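Local structure of Alpha/beta hydrolase (Xanthomonas campestris pv. campestris, 2QJW) at residues D40-D45 with G58-L63. The protein is of unknown function but is probably a hydrolase of the alpha/beta superfamily. Numbering follows the deposited sequence.
Sequences DFTDLD and GRLQRL
Two arginines of helix 56-71, one turn apart, each hold an aspartate from the short helix 42-45. Arg59 meets Asp45 side-on: NE donates to OD1 at 2.7 Å and NH2 to OD2 at 2.8 Å, the flat groups nearly coplanar and both oxygens using their syn lone pairs. Arg62 grips Asp43 end-on, NH1 to OD1 and NH2 to OD2, both 2.8 Å and almost straight. The Arg62 chain, bent at chi3 (-63°), also brings NH1 to 2.8 Å from Asp40 O, a weak, angled bond. Leu44 CD1 sits over the centre of the Arg62 guanidinium, 3.4 Å from NH1. The Arg59 guanidinium stacks offset on Phe41, with Phe41 CB over its face near the rim, centres 4.6 Å and planes 19° apart, while Phe41 CZ reaches Leu63 CB at 4.3 Å. Behind this layer, an Asx turn from Asp40 OD1 to Thr42 N shapes the helix entry, where Phe41 is N-cap. Arg59 NH1 donates to His11 O and Glu14 N to Asp45 OD2; Arg59 also packs on Leu83, within the probable nucleophile elbow. With Arg59 and Asp45 buried, their paired charges probably offset each other, and two in-plane bonds plus the stack fix the guanidinium's rotation.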
loop_
_atom_site.group_PDB
_atom_site.type_symbol
_atom_site.label_atom_id
_atom_site.label_comp_id
_atom_site.label_asym_id
_atom_site.label_seq_id
_atom_site.Cartn_x
_atom_site.Cartn_y
_atom_site.Cartn_z
ATOM N N ASP A 40 -9.177 -15.241 -21.862
ATOM C CA ASP A 40 -10.400 -14.558 -22.285
ATOM C C ASP A 40 -11.574 -15.261 -21.672
ATOM O O ASP A 40 -11.827 -16.447 -21.901
ATOM C CB ASP A 40 -10.460 -14.639 -23.794
ATOM C CG ASP A 40 -11.553 -13.749 -24.358
ATOM O OD1 ASP A 40 -12.551 -13.509 -23.645
ATOM O OD2 ASP A 40 -11.372 -13.205 -25.470
ATOM N N PHE A 41 -12.297 -14.546 -20.820
ATOM C CA PHE A 41 -13.486 -15.057 -20.203
ATOM C C PHE A 41 -14.763 -14.372 -20.740
ATOM O O PHE A 41 -15.819 -14.521 -20.093
ATOM C CB PHE A 41 -13.434 -14.838 -18.689
ATOM C CG PHE A 41 -12.215 -15.403 -18.020
ATOM C CD1 PHE A 41 -12.143 -16.752 -17.695
ATOM C CD2 PHE A 41 -11.160 -14.552 -17.616
ATOM C CE1 PHE A 41 -11.048 -17.277 -17.000
ATOM C CE2 PHE A 41 -10.058 -15.076 -16.996
ATOM C CZ PHE A 41 -10.000 -16.440 -16.675
ATOM N N THR A 42 -14.680 -13.670 -21.841
ATOM C CA THR A 42 -15.800 -12.847 -22.289
ATOM C C THR A 42 -17.022 -13.704 -22.642
ATOM O O THR A 42 -18.149 -13.263 -22.447
ATOM C CB THR A 42 -15.402 -11.919 -23.451
ATOM O OG1 THR A 42 -14.847 -12.675 -24.525
ATOM C CG2 THR A 42 -14.361 -10.848 -22.987
ATOM N N ASP A 43 -16.819 -14.924 -23.119
ATOM C CA ASP A 43 -17.961 -15.793 -23.450
ATOM C C ASP A 43 -18.735 -16.156 -22.232
ATOM O O ASP A 43 -19.960 -16.169 -22.233
ATOM C CB ASP A 43 -17.485 -17.084 -24.197
ATOM C CG ASP A 43 -16.421 -17.868 -23.463
ATOM O OD1 ASP A 43 -15.507 -17.251 -22.841
ATOM O OD2 ASP A 43 -16.510 -19.137 -23.468
ATOM N N LEU A 44 -18.023 -16.424 -21.155
ATOM C CA LEU A 44 -18.602 -16.860 -19.901
ATOM C C LEU A 44 -19.364 -15.727 -19.253
ATOM O O LEU A 44 -20.512 -15.886 -18.760
ATOM C CB LEU A 44 -17.500 -17.323 -18.953
ATOM C CG LEU A 44 -16.744 -18.583 -19.429
ATOM C CD1 LEU A 44 -15.394 -18.734 -18.714
ATOM C CD2 LEU A 44 -17.628 -19.844 -19.326
ATOM N N ASP A 45 -18.782 -14.563 -19.314
ATOM C CA ASP A 45 -19.416 -13.374 -18.675
ATOM C C ASP A 45 -20.748 -13.017 -19.324
ATOM O O ASP A 45 -21.666 -12.550 -18.608
ATOM C CB ASP A 45 -18.497 -12.168 -18.713
ATOM C CG ASP A 45 -17.265 -12.351 -17.841
ATOM O OD1 ASP A 45 -17.249 -13.301 -17.063
ATOM O OD2 ASP A 45 -16.366 -11.480 -17.928
ATOM N N GLY A 58 -17.985 -21.571 -14.594
ATOM C CA GLY A 58 -17.219 -21.777 -15.846
ATOM C C GLY A 58 -15.910 -21.013 -15.819
ATOM O O GLY A 58 -14.871 -21.501 -16.250
ATOM N N ARG A 59 -15.968 -19.805 -15.269
ATOM C CA ARG A 59 -14.770 -18.990 -15.096
ATOM C C ARG A 59 -13.808 -19.650 -14.176
ATOM O O ARG A 59 -12.622 -19.750 -14.456
ATOM C CB ARG A 59 -15.107 -17.619 -14.515
ATOM C CG ARG A 59 -15.028 -16.510 -15.445
ATOM C CD ARG A 59 -15.310 -15.195 -14.691
ATOM N NE ARG A 59 -15.162 -14.009 -15.457
ATOM C CZ ARG A 59 -14.173 -13.127 -15.375
ATOM N NH1 ARG A 59 -13.121 -13.331 -14.595
ATOM N NH2 ARG A 59 -14.247 -12.064 -16.133
ATOM N N LEU A 60 -14.309 -20.147 -13.047
ATOM C CA LEU A 60 -13.488 -20.847 -12.103
ATOM C C LEU A 60 -12.834 -22.082 -12.736
ATOM O O LEU A 60 -11.649 -22.349 -12.518
ATOM C CB LEU A 60 -14.291 -21.321 -10.856
ATOM C CG LEU A 60 -14.787 -20.179 -9.972
ATOM C CD1 LEU A 60 -16.041 -20.588 -9.106
ATOM C CD2 LEU A 60 -13.697 -19.678 -9.105
ATOM N N GLN A 61 -13.628 -22.862 -13.464
ATOM C CA GLN A 61 -13.095 -24.096 -14.086
ATOM C C GLN A 61 -12.074 -23.770 -15.151
ATOM O O GLN A 61 -11.031 -24.435 -15.199
ATOM C CB GLN A 61 -14.229 -24.930 -14.678
ATOM C CG GLN A 61 -13.743 -26.214 -15.367
ATOM C CD GLN A 61 -13.186 -27.234 -14.391
ATOM O OE1 GLN A 61 -13.590 -27.269 -13.219
ATOM N NE2 GLN A 61 -12.271 -28.082 -14.864
ATOM N N ARG A 62 -12.314 -22.739 -15.945
ATOM C CA ARG A 62 -11.372 -22.409 -17.006
ATOM C C ARG A 62 -10.034 -21.964 -16.392
ATOM O O ARG A 62 -8.949 -22.391 -16.842
ATOM C CB ARG A 62 -11.934 -21.360 -17.899
ATOM C CG ARG A 62 -11.014 -20.922 -19.019
ATOM C CD ARG A 62 -11.640 -20.018 -19.999
ATOM N NE ARG A 62 -12.743 -20.685 -20.694
ATOM C CZ ARG A 62 -13.639 -20.015 -21.409
ATOM N NH1 ARG A 62 -13.525 -18.710 -21.590
ATOM N NH2 ARG A 62 -14.647 -20.657 -21.982
ATOM N N LEU A 63 -10.080 -21.051 -15.422
ATOM C CA LEU A 63 -8.851 -20.628 -14.762
ATOM C C LEU A 63 -8.145 -21.773 -14.062
ATOM O O LEU A 63 -6.935 -21.839 -14.109
ATOM C CB LEU A 63 -9.122 -19.484 -13.790
ATOM C CG LEU A 63 -7.903 -18.910 -13.110
ATOM C CD1 LEU A 63 -6.795 -18.490 -14.103
ATOM C CD2 LEU A 63 -8.286 -17.719 -12.235
#